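Local coordinates for protein leucine aminopeptidase 2 (Saccharomyces cerevisiae, PDB 2XQ0) that preferentially cleaves di- and tripeptides from their amino end as a zinc-dependent aminopeptidase of the M1 family and has a low epoxide hydrolase activity in vitro, at residues A[243-248]-A[336-341]; A[295-300]-A[507-512]; A[482-487]-A[496-501]. All blocks are in the same frame, centred on the assembly; numbering follows the deposited sequence.

Interaction 1: residues A[243-248]-A[336-341]; sequences VEKFIQ and GAIHGE
Apolar packing carries this contact, with Ile-338 at the end of helix 321-339 reaching toward Phe-246 and Lys-245 on helix 243-253. Its CD1 methyl meets the edge of the Phe-246 ring in the ring plane, 3.3 Å from Phe-246 CD1 and 3.4 Å from Phe-246 CE1, a tight fit of methyl against ring rim. The isoleucine gets there as a nearly straight arm, with CG1 opposite the carbonyl carbon and chi2 extended at 167°. The same methyl touches the aliphatic part of the lysine, where Ile-338 CD1 lies 4.1 Å from Lys-245 CG. Within its own segment, Ile-338 CG2 sits over the centre of the His-339 ring.

The polar bonds run beside this packing and do not bridge the segments. One turn along helix 243-253, Gln-248 NE2 donates to Glu-244 OE2 over 2.8 Å, and that carboxylate also pairs with Arg-222.

Phe-246 is buried and also rests on Leu-303 of helix 297-311, with its side chain about 9 Å from those of the zinc ligand His-301 and the proton acceptor Glu-302. Between these segments the contact is van der Waals packing, continued by Ile-338 and Ala-337 against Thr-249, while the ammonium of Lys-245, its chain bent at chi3 (54°), turns to a salt bridge with Asp-242, just before its own helix, and takes no part in joining them.

Interaction 2: residues A[295-300]-A[507-512]; sequences NIDVIA and NSNQLV
Asn-295 turns its amide away from its carbonyl carbon (chi1 -64°), while Ser-508 holds OG between its backbone N and carbonyl carbon (chi1 70°), and these settings bring Asn-295 OD1 to 4.1 Å from Ser-508 OG. A water bridges the two groups, which makes this a solvent-mediated junction between the start of the zinc-binding helix 297-311, carrying the HExxH motif of the M1 peptidases, and the first turn of helix 508-519 in the C-terminal helical region.

Water 1 donates to Asn-295 OD1 at 3.1 Å and is hydrogen-bonded to Ser-508 OG at 2.9 Å; a weak bond to Asn-509 OD1 gives it a third partner. The Asn-295 oxygen also accepts directly from Asn-556 ND2, so two donors share it. The second bridge is looser: water 2 lies between Asp-297 OD2, 3.1 Å from the water oxygen, and Asn-509 ND2, weakly bonded to both, and its donation to the carboxylate is uncertain. Asn-509 thus takes part in both bridges, each time by a weak bond, through OD1 to water 1 and ND2 to water 2. Asp-297 lies about 7 Å from the bound bestatin, measured from its side chain, which places the junction near the inhibitor-binding pocket, without lining it.

Helix 508-519 opens with a capping box in which each partner's side chain accepts from the other's backbone. Asn-507 N donates to Gln-510 OE1 over 2.9 Å, in the carbonyl plane and on a lone pair, and Gln-510 N returns a 2.6 Å bond to Asn-507 OD1, arriving nearly along the C=O axis at 179°.

Interaction 3: residues A[482-487]-A[496-501]; sequences VEMAQH and SEFNAI
This is a small, mainly apolar contact between the ends of two successive helices, 469-484 and 491-497, far out in the helical C-terminal part of the chain, about 38 Å between its centre and that of the chain, and away from the active site. Met-484, in the last turn of the first helix, supplies one side of it; Glu-497 and Phe-498, where the second helix gives way to loop, supply the other.

The methionine meets the phenylalanine with the base of its side chain. Met-484 CB lies at the ring edge, near the ring plane, 3.7 Å from both Phe-498 CZ and Phe-498 CE2, and Met-484 CG approaches the same corner, also 3.7 Å from Phe-498 CZ.

The outer half of Met-484 touches Glu-497. The chain is bent at chi2 (-57°) and again at chi3, which brings SD and CE against the carboxylate: Glu-497 OE2 is 3.6 Å from Met-484 SD and 3.5 Å from Met-484 CE. This is van der Waals contact, with the two side chains crossing at about a right angle, and no hydrogen bond joins the segments. An alanine here would keep CB against the ring but would probably leave the CZ end of the Phe-498 ring less covered and the Glu-497 carboxylate without the sulfur and methyl it rests on.

The surroundings tie the same helices together by other means. Lys-480 NZ, on helix 469-484, bonds the carbonyl oxygen of Glu-497, and Trp-481 stacks with the Phe-498 ring. Phe-498 is buried, touching Ile-546 of helix 537-546 and Tyr-547 just beyond it, while Ala-485 packs on Ala-539 of that helix, which thus receives side chains from both segments.

In the fold
Interactions 1 and 2 are neighbours, their centres 14 Å apart: the Phe-246 ring packs on the backbone of Ile-296 and Ala-300, so the first turn of helix 297-311 has helix 243-253 against it as well as the water-bridged junction with helix 508-519. Interaction 3 lies farther out, with no touch to either, and is nested in the chain loop that interaction 2 closes. All three are partly buried, each including one buried residue. Their chemistry differs: methyl-to-ring packing within the catalytic domain in interaction 1, amide, hydroxyl and carboxylate groups bridged by water between domains in interaction 2, and a methionine packed against a ring edge and a carboxylate oxygen in interaction 3.

Interaction 1: residues A[243-248]-A[336-341]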
loop_
_atom_site.group_PDB
_atom_site.type_symbol
_atom_site.label_atom_id
_atom_site.label_comp_id
_atom_site.label_asym_id
_atom_site.label_seq_id
_atom_site.Cartn_x
_atom_site.Cartn_y
_atom_site.Cartn_z
ATOM N N VAL A 243 18.802 -5.140 -0.824
ATOM C CA VAL A 243 17.896 -5.285 0.318
ATOM C C VAL A 243 18.644 -5.151 1.651
ATOM O O VAL A 243 18.174 -4.471 2.547
ATOM C CB VAL A 243 16.982 -6.571 0.270
ATOM C CG1 VAL A 243 17.793 -7.835 0.157
ATOM C CG2 VAL A 243 16.064 -6.638 1.511
ATOM N N GLU A 244 19.820 -5.757 1.792
ATOM C CA GLU A 244 20.473 -5.643 3.090
ATOM C C GLU A 244 20.920 -4.210 3.347
ATOM O O GLU A 244 20.841 -3.726 4.468
ATOM C CB GLU A 244 21.611 -6.638 3.270
ATOM C CG GLU A 244 22.338 -6.490 4.591
ATOM C CD GLU A 244 21.526 -6.954 5.795
ATOM O OE1 GLU A 244 20.439 -7.548 5.620
ATOM O OE2 GLU A 244 21.992 -6.725 6.934
ATOM N N LYS A 245 21.351 -3.524 2.298
ATOM C CA LYS A 245 21.707 -2.116 2.406
ATOM C C LYS A 245 20.526 -1.266 2.890
ATOM O O LYS A 245 20.695 -0.403 3.743
ATOM C CB LYS A 245 22.241 -1.612 1.062
ATOM C CG LYS A 245 22.522 -0.125 0.989
ATOM C CD LYS A 245 23.271 0.207 -0.298
ATOM C CE LYS A 245 22.526 -0.310 -1.521
ATOM N NZ LYS A 245 23.432 -0.504 -2.707
ATOM N N PHE A 246 19.329 -1.506 2.347
ATOM C CA PHE A 246 18.135 -0.824 2.829
ATOM C C PHE A 246 17.890 -1.110 4.307
ATOM O O PHE A 246 17.586 -0.198 5.100
ATOM C CB PHE A 246 16.894 -1.257 2.051
ATOM C CG PHE A 246 16.781 -0.646 0.692
ATOM C CD1 PHE A 246 17.571 0.416 0.322
ATOM C CD2 PHE A 246 15.869 -1.152 -0.229
ATOM C CE1 PHE A 246 17.458 0.974 -0.953
ATOM C CE2 PHE A 246 15.754 -0.601 -1.500
ATOM C CZ PHE A 246 16.551 0.466 -1.858
ATOM N N ILE A 247 17.990 -2.375 4.696
ATOM C CA ILE A 247 17.696 -2.682 6.086
ATOM C C ILE A 247 18.647 -1.929 7.001
ATOM O O ILE A 247 18.208 -1.257 7.930
ATOM C CB ILE A 247 17.718 -4.184 6.411
ATOM C CG1 ILE A 247 16.715 -4.935 5.543
ATOM C CG2 ILE A 247 17.319 -4.391 7.888
ATOM C CD1 ILE A 247 16.734 -6.431 5.765
ATOM N N GLN A 248 19.945 -2.022 6.721
ATOM C CA GLN A 248 20.982 -1.400 7.561
ATOM C C GLN A 248 20.863 0.123 7.566
ATOM O O GLN A 248 21.127 0.774 8.573
ATOM C CB GLN A 248 22.387 -1.830 7.118
ATOM C CG GLN A 248 22.748 -3.278 7.492
ATOM C CD GLN A 248 24.082 -3.712 6.892
ATOM O OE1 GLN A 248 24.927 -2.873 6.569
ATOM N NE2 GLN A 248 24.269 -5.025 6.720
ATOM N N GLY A 336 17.299 8.988 0.765
ATOM C CA GLY A 336 18.129 10.173 0.887
ATOM C C GLY A 336 19.485 9.820 1.467
ATOM O O GLY A 336 20.507 10.368 1.062
ATOM N N ALA A 337 19.502 8.889 2.411
ATOM C CA ALA A 337 20.750 8.517 3.059
ATOM C C ALA A 337 21.639 7.757 2.082
ATOM O O ALA A 337 22.859 7.820 2.169
ATOM C CB ALA A 337 20.482 7.682 4.272
ATOM N N ILE A 338 21.024 7.037 1.145
ATOM C CA ILE A 338 21.782 6.233 0.191
ATOM C C ILE A 338 22.204 7.059 -1.018
ATOM O O ILE A 338 23.336 6.966 -1.487
ATOM C CB ILE A 338 20.962 5.009 -0.274
ATOM C CG1 ILE A 338 20.802 4.010 0.875
ATOM C CG2 ILE A 338 21.615 4.345 -1.455
ATOM C CD1 ILE A 338 19.748 2.932 0.599
ATOM N N HIS A 339 21.298 7.901 -1.499
ATOM C CA HIS A 339 21.507 8.620 -2.743
ATOM C C HIS A 339 21.734 10.138 -2.607
ATOM O O HIS A 339 22.143 10.779 -3.555
ATOM C CB HIS A 339 20.332 8.365 -3.680
ATOM C CG HIS A 339 20.143 6.924 -4.028
ATOM N ND1 HIS A 339 21.057 6.214 -4.776
ATOM C CD2 HIS A 339 19.138 6.060 -3.741
ATOM C CE1 HIS A 339 20.626 4.975 -4.931
ATOM N NE2 HIS A 339 19.461 4.859 -4.319
ATOM N N GLY A 340 21.469 10.709 -1.443
ATOM C CA GLY A 340 21.650 12.136 -1.254
ATOM C C GLY A 340 20.344 12.914 -1.259
ATOM O O GLY A 340 19.310 12.422 -1.723
ATOM N N GLU A 341 20.399 14.146 -0.761
ATOM C CA GLU A 341 19.214 14.975 -0.612
ATOM C C GLU A 341 18.489 15.274 -1.921
ATOM O O GLU A 341 17.256 15.334 -1.932
ATOM C CB GLU A 341 19.524 16.272 0.152
ATOM C CG GLU A 341 19.590 16.093 1.654
ATOM C CD GLU A 341 18.270 15.613 2.243
ATOM O OE1 GLU A 341 18.290 14.909 3.270
ATOM O OE2 GLU A 341 17.211 15.942 1.683
#

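Interaction 2: residues A[295-300]-A[507-512]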
loop_
_atom_site.group_PDB
_atom_site.type_symbol
_atom_site.label_atom_id
_atom_site.label_comp_id
_atom_site.label_asym_id
_atom_site.label_seq_id
_atom_site.Cartn_x
_atom_site.Cartn_y
_atom_site.Cartn_z
ATOM N N ASN A 295 13.061 0.028 -9.722
ATOM C CA ASN A 295 11.827 0.196 -8.962
ATOM C C ASN A 295 11.860 -0.224 -7.500
ATOM O O ASN A 295 10.809 -0.436 -6.892
ATOM C CB ASN A 295 10.698 -0.579 -9.636
ATOM C CG ASN A 295 10.381 -0.053 -10.999
ATOM O OD1 ASN A 295 10.675 1.106 -11.306
ATOM N ND2 ASN A 295 9.780 -0.898 -11.839
ATOM N N ILE A 296 13.040 -0.352 -6.924
ATOM C CA ILE A 296 13.120 -1.002 -5.619
ATOM C C ILE A 296 12.696 -0.152 -4.407
ATOM O O ILE A 296 12.573 -0.674 -3.293
ATOM C CB ILE A 296 14.497 -1.647 -5.398
ATOM C CG1 ILE A 296 15.605 -0.669 -5.766
ATOM C CG2 ILE A 296 14.623 -2.921 -6.233
ATOM C CD1 ILE A 296 16.965 -1.298 -5.763
ATOM N N ASP A 297 12.425 1.135 -4.621
ATOM C CA ASP A 297 12.054 1.993 -3.516
ATOM C C ASP A 297 10.731 1.498 -2.912
ATOM O O ASP A 297 10.466 1.685 -1.722
ATOM C CB ASP A 297 11.974 3.434 -3.991
ATOM C CG ASP A 297 13.183 3.826 -4.833
ATOM O OD1 ASP A 297 14.196 3.083 -4.804
ATOM O OD2 ASP A 297 13.119 4.866 -5.528
ATOM N N VAL A 298 9.911 0.838 -3.722
ATOM C CA VAL A 298 8.709 0.221 -3.183
ATOM C C VAL A 298 9.096 -0.727 -2.057
ATOM O O VAL A 298 8.296 -0.985 -1.145
ATOM C CB VAL A 298 7.908 -0.561 -4.246
ATOM C CG1 VAL A 298 6.723 -1.282 -3.589
ATOM C CG2 VAL A 298 7.429 0.380 -5.357
ATOM N N ILE A 299 10.312 -1.267 -2.134
ATOM C CA ILE A 299 10.807 -2.112 -1.051
ATOM C C ILE A 299 11.280 -1.278 0.166
ATOM O O ILE A 299 11.095 -1.689 1.289
ATOM C CB ILE A 299 11.897 -3.103 -1.503
ATOM C CG1 ILE A 299 11.401 -3.979 -2.661
ATOM C CG2 ILE A 299 12.258 -4.020 -0.346
ATOM C CD1 ILE A 299 10.276 -4.943 -2.250
ATOM N N ALA A 300 11.887 -0.116 -0.058
ATOM C CA ALA A 300 12.186 0.787 1.054
ATOM C C ALA A 300 10.902 1.194 1.771
ATOM O O ALA A 300 10.890 1.375 2.988
ATOM C CB ALA A 300 12.922 2.002 0.561
ATOM N N ASN A 507 17.158 8.569 -15.316
ATOM C CA ASN A 507 16.726 7.326 -14.674
ATOM C C ASN A 507 15.247 7.071 -14.979
ATOM O O ASN A 507 14.608 7.869 -15.663
ATOM C CB ASN A 507 17.025 7.331 -13.158
ATOM C CG ASN A 507 16.190 8.344 -12.386
ATOM O OD1 ASN A 507 15.134 8.778 -12.841
ATOM N ND2 ASN A 507 16.662 8.717 -11.199
ATOM N N SER A 508 14.692 5.970 -14.490
ATOM C CA SER A 508 13.317 5.626 -14.848
ATOM C C SER A 508 12.322 6.625 -14.251
ATOM O O SER A 508 11.321 6.958 -14.874
ATOM C CB SER A 508 12.974 4.200 -14.408
ATOM O OG SER A 508 12.874 4.109 -12.998
ATOM N N ASN A 509 12.604 7.092 -13.038
ATOM C CA ASN A 509 11.784 8.113 -12.415
ATOM C C ASN A 509 11.777 9.390 -13.241
ATOM O O ASN A 509 10.757 10.067 -13.365
ATOM C CB ASN A 509 12.290 8.411 -11.000
ATOM C CG ASN A 509 12.058 7.259 -10.038
ATOM O OD1 ASN A 509 10.948 6.727 -9.936
ATOM N ND2 ASN A 509 13.107 6.875 -9.320
ATOM N N GLN A 510 12.931 9.723 -13.803
ATOM C CA GLN A 510 13.042 10.921 -14.606
ATOM C C GLN A 510 12.305 10.736 -15.924
ATOM O O GLN A 510 11.618 11.661 -16.384
ATOM C CB GLN A 510 14.513 11.298 -14.812
ATOM C CG GLN A 510 15.160 11.856 -13.553
ATOM C CD GLN A 510 16.641 12.066 -13.711
ATOM O OE1 GLN A 510 17.349 11.181 -14.177
ATOM N NE2 GLN A 510 17.115 13.244 -13.341
ATOM N N LEU A 511 12.431 9.548 -16.523
ATOM C CA LEU A 511 11.656 9.216 -17.720
ATOM C C LEU A 511 10.157 9.296 -17.451
ATOM O O LEU A 511 9.400 9.861 -18.246
ATOM C CB LEU A 511 12.015 7.817 -18.243
ATOM C CG LEU A 511 13.391 7.671 -18.897
ATOM C CD1 LEU A 511 13.720 6.209 -19.168
ATOM C CD2 LEU A 511 13.464 8.483 -20.184
ATOM N N VAL A 512 9.723 8.721 -16.331
ATOM C CA VAL A 512 8.329 8.799 -15.939
ATOM C C VAL A 512 7.862 10.251 -15.796
ATOM O O VAL A 512 6.827 10.637 -16.361
ATOM C CB VAL A 512 8.076 7.987 -14.658
ATOM C CG1 VAL A 512 6.711 8.291 -14.093
ATOM C CG2 VAL A 512 8.216 6.491 -14.966
HETATM O O HOH W 1 10.165 4.076 -11.962
HETATM O O HOH W 2 12.090 3.866 -8.276
#

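Interaction 3: residues A[482-487]-A[496-501]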
loop_
_atom_site.group_PDB
_atom_site.type_symbol
_atom_site.label_atom_id
_atom_site.label_comp_id
_atom_site.label_asym_id
_atom_site.label_seq_id
_atom_site.Cartn_x
_atom_site.Cartn_y
_atom_site.Cartn_z
ATOM N N VAL A 482 7.672 20.540 -26.341
ATOM C CA VAL A 482 6.401 21.218 -26.583
ATOM C C VAL A 482 6.575 22.344 -27.592
ATOM O O VAL A 482 5.728 22.551 -28.465
ATOM C CB VAL A 482 5.771 21.755 -25.276
ATOM C CG1 VAL A 482 4.554 22.604 -25.592
ATOM C CG2 VAL A 482 5.366 20.598 -24.371
ATOM N N GLU A 483 7.695 23.054 -27.481
ATOM C CA GLU A 483 7.977 24.200 -28.338
ATOM C C GLU A 483 8.288 23.767 -29.770
ATOM O O GLU A 483 7.724 24.294 -30.725
ATOM C CB GLU A 483 9.167 24.988 -27.769
ATOM C CG GLU A 483 9.163 26.480 -28.110
ATOM C CD GLU A 483 8.080 27.253 -27.360
ATOM O OE1 GLU A 483 7.141 26.616 -26.829
ATOM O OE2 GLU A 483 8.171 28.498 -27.297
ATOM N N MET A 484 9.198 22.808 -29.904
ATOM C CA MET A 484 9.685 22.364 -31.201
ATOM C C MET A 484 8.617 21.650 -32.031
ATOM O O MET A 484 8.698 21.608 -33.260
ATOM C CB MET A 484 10.917 21.478 -31.019
ATOM C CG MET A 484 12.114 22.236 -30.467
ATOM S SD MET A 484 12.541 23.638 -31.527
ATOM C CE MET A 484 13.200 24.784 -30.302
ATOM N N ALA A 485 7.621 21.100 -31.347
ATOM C CA ALA A 485 6.503 20.421 -31.995
ATOM C C ALA A 485 5.738 21.387 -32.901
ATOM O O ALA A 485 5.100 20.970 -33.873
ATOM C CB ALA A 485 5.572 19.841 -30.943
ATOM N N GLN A 486 5.811 22.677 -32.572
ATOM C CA GLN A 486 5.098 23.716 -33.312
ATOM C C GLN A 486 6.011 24.388 -34.332
ATOM O O GLN A 486 5.582 25.250 -35.092
ATOM C CB GLN A 486 4.545 24.769 -32.345
ATOM C CG GLN A 486 3.719 24.191 -31.185
ATOM C CD GLN A 486 3.747 25.092 -29.965
ATOM O OE1 GLN A 486 3.971 24.634 -28.847
ATOM N NE2 GLN A 486 3.546 26.389 -30.179
ATOM N N HIS A 487 7.278 24.001 -34.340
ATOM C CA HIS A 487 8.241 24.657 -35.213
ATOM C C HIS A 487 8.824 23.693 -36.240
ATOM O O HIS A 487 8.848 23.995 -37.427
ATOM C CB HIS A 487 9.349 25.336 -34.397
ATOM C CG HIS A 487 8.858 26.436 -33.501
ATOM N ND1 HIS A 487 7.657 27.085 -33.702
ATOM C CD2 HIS A 487 9.412 27.007 -32.404
ATOM C CE1 HIS A 487 7.489 28.000 -32.764
ATOM N NE2 HIS A 487 8.539 27.971 -31.962
ATOM N N SER A 496 17.630 16.591 -36.010
ATOM C CA SER A 496 18.646 17.637 -35.897
ATOM C C SER A 496 18.585 18.349 -34.551
ATOM O O SER A 496 19.609 18.777 -34.034
ATOM C CB SER A 496 18.524 18.645 -37.038
ATOM O OG SER A 496 18.838 18.030 -38.275
ATOM N N GLU A 497 17.389 18.466 -33.979
ATOM C CA GLU A 497 17.226 19.090 -32.662
ATOM C C GLU A 497 17.411 18.093 -31.517
ATOM O O GLU A 497 17.981 18.417 -30.465
ATOM C CB GLU A 497 15.840 19.738 -32.549
ATOM C CG GLU A 497 15.836 21.249 -32.698
ATOM C CD GLU A 497 16.506 21.959 -31.532
ATOM O OE1 GLU A 497 17.751 22.023 -31.504
ATOM O OE2 GLU A 497 15.789 22.454 -30.638
ATOM N N PHE A 498 16.922 16.875 -31.717
ATOM C CA PHE A 498 16.846 15.909 -30.631
ATOM C C PHE A 498 17.654 14.654 -30.928
ATOM O O PHE A 498 17.752 14.237 -32.072
ATOM C CB PHE A 498 15.384 15.503 -30.410
ATOM C CG PHE A 498 14.483 16.653 -30.021
ATOM C CD1 PHE A 498 14.490 17.153 -28.722
ATOM C CD2 PHE A 498 13.610 17.216 -30.941
ATOM C CE1 PHE A 498 13.651 18.207 -28.357
ATOM C CE2 PHE A 498 12.760 18.271 -30.579
ATOM C CZ PHE A 498 12.783 18.764 -29.287
ATOM N N ASN A 499 18.227 14.046 -29.900
ATOM C CA ASN A 499 18.656 12.663 -30.047
ATOM C C ASN A 499 18.775 11.856 -28.749
ATOM O O ASN A 499 18.720 12.401 -27.644
ATOM C CB ASN A 499 19.900 12.534 -30.931
ATOM C CG ASN A 499 19.700 11.532 -32.064
ATOM O OD1 ASN A 499 19.058 11.839 -33.076
ATOM N ND2 ASN A 499 20.237 10.325 -31.895
ATOM N N ALA A 500 18.922 10.547 -28.909
ATOM C CA ALA A 500 18.937 9.621 -27.789
ATOM C C ALA A 500 19.796 10.154 -26.658
ATOM O O ALA A 500 19.582 9.832 -25.489
ATOM C CB ALA A 500 19.447 8.258 -28.248
ATOM N N ILE A 501 20.767 10.982 -27.018
ATOM C CA ILE A 501 21.698 11.546 -26.051
ATOM C C ILE A 501 21.007 12.313 -24.918
ATOM O O ILE A 501 21.506 12.342 -23.786
ATOM C CB ILE A 501 22.696 12.511 -26.735
ATOM C CG1 ILE A 501 23.371 11.831 -27.932
ATOM C CG2 ILE A 501 23.722 13.007 -25.731
ATOM C CD1 ILE A 501 22.475 11.669 -29.149
#